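Local coordinates for protein glycosyltransferase (Streptomyces halstedii, PDB 3WAG) that belongs to the GT-B class of glycosyltransferases, has two domains built on parallel sheets, and holds thymidine-5'-diphosphate in this model, at residues Pro211-Pro216 with Glu351-Arg356; Cys249-Leu254 with Ala315-His320; Ala278-Thr283 with Asp297-Val302. One frame throughout, in Å; residues are numbered along the deposited sequence.

Contact 1: residues Pro211-Pro216 with Glu351-Arg356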
loop_
_atom_site.group_PDB
_atom_site.type_symbol
_atom_site.label_atom_id
_atom_site.label_comp_id
_atom_site.label_asym_id
_atom_site.label_seq_id
_atom_site.Cartn_x
_atom_site.Cartn_y
_atom_site.Cartn_z
ATOM N N PRO B 211 -6.998 -4.513 23.812
ATOM C CA PRO B 211 -6.719 -5.394 24.947
ATOM C C PRO B 211 -7.960 -5.521 25.854
ATOM O O PRO B 211 -8.149 -6.532 26.425
ATOM C CB PRO B 211 -5.554 -4.701 25.661
ATOM C CG PRO B 211 -5.071 -3.561 24.776
ATOM C CD PRO B 211 -6.281 -3.217 23.918
ATOM N N TRP B 212 -8.869 -4.563 25.901
ATOM C CA TRP B 212 -10.081 -4.806 26.768
ATOM C C TRP B 212 -10.820 -6.073 26.495
ATOM O O TRP B 212 -11.497 -6.565 27.380
ATOM C CB TRP B 212 -11.063 -3.628 26.778
ATOM C CG TRP B 212 -11.798 -3.362 25.493
ATOM C CD1 TRP B 212 -11.456 -2.459 24.500
ATOM C CD2 TRP B 212 -13.061 -3.973 25.035
ATOM N NE1 TRP B 212 -12.363 -2.493 23.464
ATOM C CE2 TRP B 212 -13.351 -3.380 23.726
ATOM C CE3 TRP B 212 -13.918 -4.956 25.540
ATOM C CZ2 TRP B 212 -14.486 -3.724 22.988
ATOM C CZ3 TRP B 212 -15.045 -5.320 24.777
ATOM C CH2 TRP B 212 -15.334 -4.707 23.537
ATOM N N MET B 213 -10.743 -6.613 25.273
ATOM C CA MET B 213 -11.524 -7.828 24.935
ATOM C C MET B 213 -10.633 -9.062 24.761
ATOM O O MET B 213 -11.109 -10.104 24.320
ATOM C CB MET B 213 -12.398 -7.615 23.670
ATOM C CG MET B 213 -11.606 -7.235 22.397
ATOM S SD MET B 213 -12.518 -7.233 20.805
ATOM C CE MET B 213 -12.134 -8.883 20.608
ATOM N N SER B 214 -9.338 -8.942 25.085
ATOM C CA SER B 214 -8.355 -10.010 24.807
ATOM C C SER B 214 -8.328 -11.053 25.877
ATOM O O SER B 214 -8.731 -10.767 26.996
ATOM C CB SER B 214 -6.948 -9.448 24.680
ATOM O OG SER B 214 -6.779 -8.866 23.382
ATOM N N PHE B 215 -7.817 -12.254 25.557
ATOM C CA PHE B 215 -7.549 -13.235 26.619
ATOM C C PHE B 215 -6.374 -12.817 27.482
ATOM O O PHE B 215 -5.407 -12.283 26.940
ATOM C CB PHE B 215 -7.247 -14.612 26.066
ATOM C CG PHE B 215 -8.331 -15.174 25.239
ATOM C CD1 PHE B 215 -9.652 -15.201 25.708
ATOM C CD2 PHE B 215 -8.033 -15.760 24.009
ATOM C CE1 PHE B 215 -10.661 -15.763 24.922
ATOM C CE2 PHE B 215 -9.031 -16.310 23.220
ATOM C CZ PHE B 215 -10.344 -16.320 23.667
ATOM N N PRO B 216 -6.428 -13.091 28.819
ATOM C CA PRO B 216 -5.176 -12.919 29.609
ATOM C C PRO B 216 -4.116 -13.850 29.024
ATOM O O PRO B 216 -4.460 -14.910 28.515
ATOM C CB PRO B 216 -5.570 -13.382 31.025
ATOM C CG PRO B 216 -6.766 -14.257 30.845
ATOM C CD PRO B 216 -7.487 -13.807 29.589
ATOM N N GLU B 351 -19.980 -11.585 22.533
ATOM C CA GLU B 351 -20.364 -11.435 23.940
ATOM C C GLU B 351 -19.616 -10.269 24.604
ATOM O O GLU B 351 -20.236 -9.490 25.355
ATOM C CB GLU B 351 -20.214 -12.762 24.696
ATOM C CG GLU B 351 -20.839 -12.853 26.087
ATOM C CD GLU B 351 -22.153 -12.082 26.260
ATOM O OE1 GLU B 351 -22.329 -11.442 27.334
ATOM O OE2 GLU B 351 -23.010 -12.109 25.336
ATOM N N ARG B 352 -18.314 -10.103 24.328
ATOM C CA ARG B 352 -17.612 -8.891 24.864
ATOM C C ARG B 352 -18.285 -7.540 24.462
ATOM O O ARG B 352 -18.481 -6.656 25.312
ATOM C CB ARG B 352 -16.117 -8.902 24.533
ATOM C CG ARG B 352 -15.193 -9.067 25.749
ATOM C CD ARG B 352 -15.178 -10.465 26.333
ATOM N NE ARG B 352 -16.369 -10.818 27.115
ATOM C CZ ARG B 352 -16.887 -12.053 27.168
ATOM N NH1 ARG B 352 -16.322 -13.032 26.482
ATOM N NH2 ARG B 352 -17.964 -12.327 27.902
ATOM N N PHE B 353 -18.614 -7.362 23.178
ATOM C CA PHE B 353 -19.282 -6.151 22.732
ATOM C C PHE B 353 -20.672 -5.991 23.410
ATOM O O PHE B 353 -21.050 -4.863 23.823
ATOM C CB PHE B 353 -19.513 -6.142 21.222
ATOM C CG PHE B 353 -18.286 -5.899 20.393
ATOM C CD1 PHE B 353 -17.612 -4.661 20.432
ATOM C CD2 PHE B 353 -17.865 -6.856 19.474
ATOM C CE1 PHE B 353 -16.492 -4.437 19.627
ATOM C CE2 PHE B 353 -16.748 -6.629 18.684
ATOM C CZ PHE B 353 -16.061 -5.434 18.756
ATOM N N ALA B 354 -21.416 -7.104 23.517
ATOM C CA ALA B 354 -22.761 -7.049 24.124
ATOM C C ALA B 354 -22.668 -6.459 25.561
ATOM O O ALA B 354 -23.298 -5.431 25.848
ATOM C CB ALA B 354 -23.429 -8.423 24.082
ATOM N N GLU B 355 -21.772 -7.008 26.390
ATOM C CA GLU B 355 -21.584 -6.559 27.781
ATOM C C GLU B 355 -21.196 -5.081 27.877
ATOM O O GLU B 355 -21.433 -4.412 28.893
ATOM C CB GLU B 355 -20.512 -7.382 28.495
ATOM C CG GLU B 355 -20.781 -8.869 28.630
ATOM C CD GLU B 355 -19.526 -9.628 29.058
ATOM O OE1 GLU B 355 -18.407 -9.079 28.941
ATOM O OE2 GLU B 355 -19.664 -10.783 29.509
ATOM N N ARG B 356 -20.591 -4.551 26.838
ATOM C CA ARG B 356 -20.197 -3.141 26.903
ATOM C C ARG B 356 -21.362 -2.270 26.423
ATOM O O ARG B 356 -21.349 -1.051 26.481
ATOM C CB ARG B 356 -18.896 -2.941 26.116
ATOM C CG ARG B 356 -17.738 -3.663 26.818
ATOM C CD ARG B 356 -16.440 -2.886 26.824
ATOM N NE ARG B 356 -16.628 -1.434 26.799
ATOM C CZ ARG B 356 -15.622 -0.568 26.679
ATOM N NH1 ARG B 356 -14.396 -1.021 26.561
ATOM N NH2 ARG B 356 -15.824 0.746 26.682
#

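Contact 2: residues Cys249-Leu254 with Ala315-His320. With TYD (thymidine-5'-diphosphate), chain F.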
loop_
_atom_site.group_PDB
_atom_site.type_symbol
_atom_site.label_atom_id
_atom_site.label_comp_id
_atom_site.label_asym_id
_atom_site.label_seq_id
_atom_site.Cartn_x
_atom_site.Cartn_y
_atom_site.Cartn_z
ATOM N N CYS B 249 -25.813 -1.299 7.438
ATOM C CA CYS B 249 -25.012 -2.189 6.630
ATOM C C CYS B 249 -25.336 -3.634 6.968
ATOM O O CYS B 249 -25.344 -4.033 8.136
ATOM C CB CYS B 249 -23.517 -1.907 6.846
ATOM S SG CYS B 249 -22.544 -3.013 5.827
ATOM N N LEU B 250 -25.625 -4.425 5.959
ATOM C CA LEU B 250 -25.933 -5.839 6.198
ATOM C C LEU B 250 -24.925 -6.734 5.457
ATOM O O LEU B 250 -24.878 -6.740 4.249
ATOM C CB LEU B 250 -27.402 -6.133 5.817
ATOM C CG LEU B 250 -27.872 -7.574 5.871
ATOM C CD1 LEU B 250 -27.970 -7.895 7.353
ATOM C CD2 LEU B 250 -29.213 -7.735 5.142
ATOM N N THR B 251 -24.068 -7.441 6.202
ATOM C CA THR B 251 -23.003 -8.263 5.606
ATOM C C THR B 251 -23.027 -9.611 6.314
ATOM O O THR B 251 -22.206 -9.875 7.188
ATOM C CB THR B 251 -21.547 -7.626 5.659
ATOM O OG1 THR B 251 -21.128 -7.410 7.013
ATOM C CG2 THR B 251 -21.478 -6.339 4.996
ATOM N N LEU B 252 -23.993 -10.426 5.899
ATOM C CA LEU B 252 -24.422 -11.685 6.512
ATOM C C LEU B 252 -24.902 -12.638 5.368
ATOM O O LEU B 252 -25.633 -13.623 5.599
ATOM C CB LEU B 252 -25.638 -11.410 7.395
ATOM C CG LEU B 252 -25.723 -11.498 8.902
ATOM C CD1 LEU B 252 -27.112 -12.043 9.134
ATOM C CD2 LEU B 252 -24.654 -12.399 9.496
ATOM N N GLY B 253 -24.513 -12.303 4.133
ATOM C CA GLY B 253 -24.842 -13.082 2.946
ATOM C C GLY B 253 -24.539 -14.541 3.162
ATOM O O GLY B 253 -25.406 -15.385 2.906
ATOM N N LEU B 254 -23.337 -14.838 3.668
ATOM C CA LEU B 254 -22.941 -16.211 3.881
ATOM C C LEU B 254 -23.792 -16.978 4.906
ATOM O O LEU B 254 -24.447 -17.963 4.548
ATOM C CB LEU B 254 -21.460 -16.303 4.229
ATOM C CG LEU B 254 -20.786 -17.562 3.685
ATOM C CD1 LEU B 254 -19.369 -17.247 3.210
ATOM C CD2 LEU B 254 -20.820 -18.712 4.694
ATOM N N ALA B 315 -25.949 3.743 10.948
ATOM C CA ALA B 315 -26.356 3.708 12.374
ATOM C C ALA B 315 -26.091 2.336 12.965
ATOM O O ALA B 315 -25.938 2.214 14.185
ATOM C CB ALA B 315 -27.856 4.055 12.512
ATOM N N ALA B 316 -26.102 1.281 12.129
ATOM C CA ALA B 316 -25.747 -0.069 12.649
ATOM C C ALA B 316 -25.058 -0.921 11.592
ATOM O O ALA B 316 -25.103 -0.610 10.406
ATOM C CB ALA B 316 -26.991 -0.771 13.158
ATOM N N ILE B 317 -24.379 -1.977 12.005
ATOM C CA ILE B 317 -23.931 -2.973 11.016
ATOM C C ILE B 317 -24.312 -4.361 11.548
ATOM O O ILE B 317 -24.088 -4.682 12.715
ATOM C CB ILE B 317 -22.414 -2.900 10.659
ATOM C CG1 ILE B 317 -22.060 -4.047 9.705
ATOM C CG2 ILE B 317 -21.542 -2.952 11.896
ATOM C CD1 ILE B 317 -20.749 -3.768 8.973
ATOM N N VAL B 318 -24.928 -5.135 10.679
ATOM C CA VAL B 318 -25.349 -6.496 11.001
ATOM C C VAL B 318 -24.334 -7.404 10.315
ATOM O O VAL B 318 -24.192 -7.324 9.090
ATOM C CB VAL B 318 -26.807 -6.742 10.503
ATOM C CG1 VAL B 318 -27.362 -8.050 11.077
ATOM C CG2 VAL B 318 -27.718 -5.598 10.941
ATOM N N HIS B 319 -23.597 -8.213 11.090
ATOM C CA HIS B 319 -22.553 -9.088 10.504
ATOM C C HIS B 319 -22.268 -10.299 11.375
ATOM O O HIS B 319 -22.862 -10.453 12.449
ATOM C CB HIS B 319 -21.289 -8.293 10.203
ATOM C CG HIS B 319 -20.513 -7.907 11.445
ATOM N ND1 HIS B 319 -20.851 -6.848 12.229
ATOM C CD2 HIS B 319 -19.423 -8.486 12.037
ATOM C CE1 HIS B 319 -19.986 -6.751 13.242
ATOM N NE2 HIS B 319 -19.130 -7.761 13.147
ATOM N N HIS B 320 -21.388 -11.174 10.883
ATOM C CA HIS B 320 -21.086 -12.502 11.427
ATOM C C HIS B 320 -20.034 -12.520 12.501
ATOM O O HIS B 320 -19.683 -13.593 12.990
ATOM C CB HIS B 320 -20.505 -13.315 10.300
ATOM C CG HIS B 320 -19.447 -12.566 9.538
ATOM N ND1 HIS B 320 -19.741 -11.690 8.536
ATOM C CD2 HIS B 320 -18.063 -12.523 9.707
ATOM C CE1 HIS B 320 -18.592 -11.167 8.069
ATOM N NE2 HIS B 320 -17.572 -11.650 8.810
HETATM P PA TYD F . -13.776 -10.744 5.335
HETATM O O1A TYD F . -15.182 -11.061 4.805
HETATM O O2A TYD F . -12.755 -11.825 5.673
HETATM O O3A TYD F . -14.127 -9.932 6.722
HETATM P PB TYD F . -13.997 -10.498 8.254
HETATM O O1B TYD F . -14.392 -11.983 8.229
HETATM O O2B TYD F . -14.915 -9.518 9.045
HETATM O O3B TYD F . -12.466 -10.423 8.506
HETATM O "O5'" TYD F . -13.025 -9.727 4.284
HETATM C "C5'" TYD F . -11.873 -8.883 4.557
HETATM C "C4'" TYD F . -12.266 -7.401 4.815
HETATM O "O4'" TYD F . -13.111 -6.847 3.783
HETATM C "C3'" TYD F . -13.020 -7.108 6.130
HETATM O "O3'" TYD F . -12.306 -6.065 6.816
HETATM C "C2'" TYD F . -14.391 -6.574 5.739
HETATM C "C1'" TYD F . -14.114 -5.983 4.342
HETATM N N1 TYD F . -15.335 -5.963 3.539
HETATM C C2 TYD F . -15.844 -4.747 3.012
HETATM O O2 TYD F . -15.258 -3.647 3.186
HETATM N N3 TYD F . -17.010 -4.752 2.306
HETATM C C4 TYD F . -17.725 -5.879 2.074
HETATM O O4 TYD F . -18.775 -5.789 1.399
HETATM C C5 TYD F . -17.207 -7.169 2.604
HETATM C C5M TYD F . -17.902 -8.496 2.402
HETATM C C6 TYD F . -16.003 -7.124 3.325
#

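Contact 3: residues Ala278-Thr283 with Asp297-Val302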
loop_
_atom_site.group_PDB
_atom_site.type_symbol
_atom_site.label_atom_id
_atom_site.label_comp_id
_atom_site.label_asym_id
_atom_site.label_seq_id
_atom_site.Cartn_x
_atom_site.Cartn_y
_atom_site.Cartn_z
ATOM N N ALA B 278 -34.792 3.162 8.226
ATOM C CA ALA B 278 -33.494 3.429 7.609
ATOM C C ALA B 278 -33.360 2.721 6.264
ATOM O O ALA B 278 -34.065 1.743 5.992
ATOM C CB ALA B 278 -32.370 2.960 8.534
ATOM N N ASP B 279 -32.432 3.173 5.428
ATOM C CA ASP B 279 -32.026 2.383 4.235
ATOM C C ASP B 279 -31.057 1.245 4.592
ATOM O O ASP B 279 -30.261 1.387 5.522
ATOM C CB ASP B 279 -31.290 3.281 3.251
ATOM C CG ASP B 279 -32.178 4.344 2.656
ATOM O OD1 ASP B 279 -33.403 4.122 2.522
ATOM O OD2 ASP B 279 -31.636 5.401 2.313
ATOM N N VAL B 280 -31.076 0.156 3.820
ATOM C CA VAL B 280 -30.184 -0.976 4.050
ATOM C C VAL B 280 -29.251 -1.107 2.872
ATOM O O VAL B 280 -29.690 -0.988 1.735
ATOM C CB VAL B 280 -30.960 -2.278 4.274
ATOM C CG1 VAL B 280 -30.037 -3.506 4.185
ATOM C CG2 VAL B 280 -31.710 -2.193 5.610
ATOM N N VAL B 281 -27.950 -1.274 3.151
ATOM C CA VAL B 281 -26.985 -1.630 2.099
ATOM C C VAL B 281 -26.534 -3.012 2.455
ATOM O O VAL B 281 -25.869 -3.216 3.486
ATOM C CB VAL B 281 -25.778 -0.670 2.025
ATOM C CG1 VAL B 281 -24.789 -1.168 1.015
ATOM C CG2 VAL B 281 -26.222 0.756 1.658
ATOM N N ALA B 282 -26.919 -3.979 1.626
ATOM C CA ALA B 282 -26.710 -5.372 1.924
ATOM C C ALA B 282 -25.781 -5.967 0.891
ATOM O O ALA B 282 -25.980 -5.733 -0.284
ATOM C CB ALA B 282 -28.053 -6.094 1.898
ATOM N N THR B 283 -24.757 -6.718 1.332
ATOM C CA THR B 283 -23.939 -7.521 0.429
ATOM C C THR B 283 -24.555 -8.898 0.150
ATOM O O THR B 283 -24.705 -9.727 1.047
ATOM C CB THR B 283 -22.498 -7.742 0.924
ATOM O OG1 THR B 283 -22.531 -8.489 2.150
ATOM C CG2 THR B 283 -21.768 -6.408 1.131
ATOM N N ASP B 297 -38.090 -1.865 -0.901
ATOM C CA ASP B 297 -37.851 -0.578 -1.518
ATOM C C ASP B 297 -36.524 0.006 -1.072
ATOM O O ASP B 297 -35.814 0.591 -1.860
ATOM C CB ASP B 297 -38.992 0.372 -1.131
ATOM C CG ASP B 297 -40.338 -0.085 -1.684
ATOM O OD1 ASP B 297 -40.330 -0.984 -2.560
ATOM O OD2 ASP B 297 -41.390 0.444 -1.257
ATOM N N ASN B 298 -36.198 -0.218 0.200
ATOM C CA ASN B 298 -35.150 0.467 0.897
ATOM C C ASN B 298 -33.859 -0.356 1.052
ATOM O O ASN B 298 -33.053 -0.070 1.946
ATOM C CB ASN B 298 -35.688 0.837 2.281
ATOM C CG ASN B 298 -35.987 -0.387 3.134
ATOM O OD1 ASN B 298 -36.420 -1.408 2.620
ATOM N ND2 ASN B 298 -35.684 -0.313 4.424
ATOM N N VAL B 299 -33.677 -1.350 0.193
ATOM C CA VAL B 299 -32.546 -2.259 0.238
ATOM C C VAL B 299 -31.750 -2.130 -1.061
ATOM O O VAL B 299 -32.301 -2.306 -2.147
ATOM C CB VAL B 299 -32.994 -3.748 0.411
ATOM C CG1 VAL B 299 -31.803 -4.691 0.364
ATOM C CG2 VAL B 299 -33.751 -3.957 1.716
ATOM N N ARG B 300 -30.455 -1.829 -0.956
ATOM C CA ARG B 300 -29.562 -1.883 -2.109
ATOM C C ARG B 300 -28.707 -3.117 -1.960
ATOM O O ARG B 300 -27.966 -3.238 -0.975
ATOM C CB ARG B 300 -28.693 -0.632 -2.176
ATOM C CG ARG B 300 -27.744 -0.572 -3.374
ATOM C CD ARG B 300 -26.824 0.645 -3.242
ATOM N NE ARG B 300 -27.530 1.934 -3.060
ATOM C CZ ARG B 300 -27.988 2.694 -4.063
ATOM N NH1 ARG B 300 -27.821 2.311 -5.326
ATOM N NH2 ARG B 300 -28.601 3.840 -3.810
ATOM N N ALA B 301 -28.845 -4.064 -2.880
ATOM C CA ALA B 301 -28.010 -5.265 -2.870
ATOM C C ALA B 301 -26.743 -4.929 -3.659
ATOM O O ALA B 301 -26.808 -4.296 -4.694
ATOM C CB ALA B 301 -28.719 -6.439 -3.511
ATOM N N VAL B 302 -25.592 -5.349 -3.164
ATOM C CA VAL B 302 -24.325 -5.008 -3.783
ATOM C C VAL B 302 -23.474 -6.258 -3.611
ATOM O O VAL B 302 -23.630 -6.973 -2.620
ATOM C CB VAL B 302 -23.834 -3.771 -3.014
ATOM C CG1 VAL B 302 -22.602 -4.023 -2.152
ATOM C CG2 VAL B 302 -23.846 -2.554 -3.893
#

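Contact 1: residues Pro211-Pro216 with Glu351-Arg356
Trp212 and Arg356 meet where the two halves of the GT-B fold come together. Residues 211-213 form a 3-10 turn in a loop of the N-terminal half, and Glu351-Arg356 belongs to a helix of the C-terminal half. The aliphatic part of Arg356 lies over one face of the indole. Its CD is 3.7 Å from the centroid of the six-membered ring of Trp212, a CH-pi contact. The guanidinium continues over the same face, with Arg356 CZ 4.7 Å from the centroid of the five-membered ring of Trp212. This is a cation-pi contact, but not a flat stack, because the two planes are 66° apart. The opposite face of the indole is covered near its rim by Met213 CB.

With CG between its backbone N and carbonyl carbon (chi1 69°), Trp212 turns the six-membered end of its indole to the helix. The edge there is turned toward the face of the Phe353 ring in an offset edge-to-face pair, with the planes at 75° and Trp212 CH2 3.9 Å from Phe353 CD1. Trp212 CZ3 also touches Arg352 CB at 3.7 Å.

Beside it, Met213 CB packs on Arg352 CG at 3.8 Å. Met213 SD lies obliquely to the Phe353 ring, a Met-aromatic contact. The far end of Arg352 turns away to Glu355. NE and NH2 grip the two carboxylate oxygens side-on, and Arg352 NH2 is 2.8 Å from Glu355 OE2. Both oxygens are met from above the carboxylate plane.

Helix 384-397 borders the indole through Ile392 and Glu395, and Glu395 also forms a salt bridge with Arg356. Phe353 packs on strands 336-338 and 359-361 through Gln336, Ile338 and Ala359.

Contact 2: residues Cys249-Leu254 with Ala315-His320
Cys249 and Ile317 pair side by side at the middle of the parallel sheet of the C-terminal Rossmann-like domain. Strands 249-251 and 316-319 run 10° apart. Three nearly straight backbone bonds join them. Val318 N donates to Cys249 O at 2.8 Å, and the other two run from Cys249 N to Ala316 O and from Thr251 N to Val318 O.

The tight part is the apolar packing on both faces of this ladder. On one face Ile317 extends its chain beside the cysteine. Its CG1 is anti to the backbone N (chi1 176°), which carries CD1 to 3.7 Å from Cys249 SG. On this same face Thr251 OG1 lies against His319 CB at 3.3 Å. This hydroxyl is buried and has no polar partner in the model. On the other face Leu250 and Val318 point the same way, and Leu250 CD1 touches Val318 CB at 3.6 Å.

The contact loosens past Thr251. Leu252 takes the N-cap position before a short helix, and its CD2 lies against the backbone at His319 and His320. His320 is partly exposed. Its ring bridges protein and ligand by its two nitrogens. ND1 gives a weak bond to Thr251 O near the ring plane, and this would help set the rotation of the ring. NE2 then faces the beta phosphate of thymidine-5'-diphosphate, with His320 NE2 3.2 Å from O1B of the ligand and a weaker bond to O2B.

Strand 279-283 flanks the pair through Leu250, and strand 336-338 flanks it through Ile317. Helix 369-381 packs on Ala316 and Val318. Helix 323-331 covers the face of Ile317 and His319, and its Thr325 also binds the diphosphate ligand.

Contact 3: residues Ala278-Thr283 with Asp297-Val302
Asn298 O accepts the shortest bond of this contact, from Val280 N at 2.7 Å. The bond is nearly straight, 170° at the hydrogen. The side chain of the same asparagine makes a second link. Its CG stands between the backbone N and the carbonyl carbon (chi1 65°). This swings the amide back to Ala278, and Asn298 ND2 donates to Ala278 O at 3.1 Å. The acceptor lies near the amide plane. ND2 also bonds to Ala274 O, so this nitrogen has two carbonyl partners.

Beyond Asn298 the two segments form a regular parallel ladder. Arg300 N donates to Val280 O at 2.9 Å, and Arg300 O accepts from Ala282 N. The last bond, Val302 N to Ala282 O, is more bent, at 139°.

Val280, Ala282 and Val299 share one face, where Val280 CB meets Val299 CG2 at 4.1 Å. On the other face Thr283 CG2 touches Val302 CG1, also at 4.1 Å. Arg300 extends from this face and makes a cation-pi contact with Trp238. Asp279 OD1 is 4.0 Å from Asn298 CB, but its salt bridge is with Arg245.

The segments are the two strands of a beta-alpha-beta unit, joined through helix 286-292. Strand 299-302 is outermost in the sheet within this chain. Thr283, at the other end of the ladder, touches thymidine-5'-diphosphate. The chemistry implies a pairing held chiefly by backbone bonds, with the Asn298 amide tying the strand starts together and modest apolar packing on both faces.

Overall arrangement
From the N terminus, the chain first completes the N-terminal sheet and reaches Pro211-Pro216. Contact 1 closes the widest loop, since its partner Glu351-Arg356 comes 135 residues later. Within it, contact 2 joins Cys249-Leu254 to Ala315-His320, 61 residues on, and inside that loop contact 3 closes a short one of 14 residues. None of them cross. Contacts 2 and 3 adjoin in one parallel sheet, where strands 247-251 and 279-283 are neighbours. Leu250 bonds through its backbone to both Val281 and Thr283. Contact 1 lies about 20 Å from contact 2 between centres. It ties the N-terminal half to the C-terminal half, whereas the other two build the C-terminal sheet.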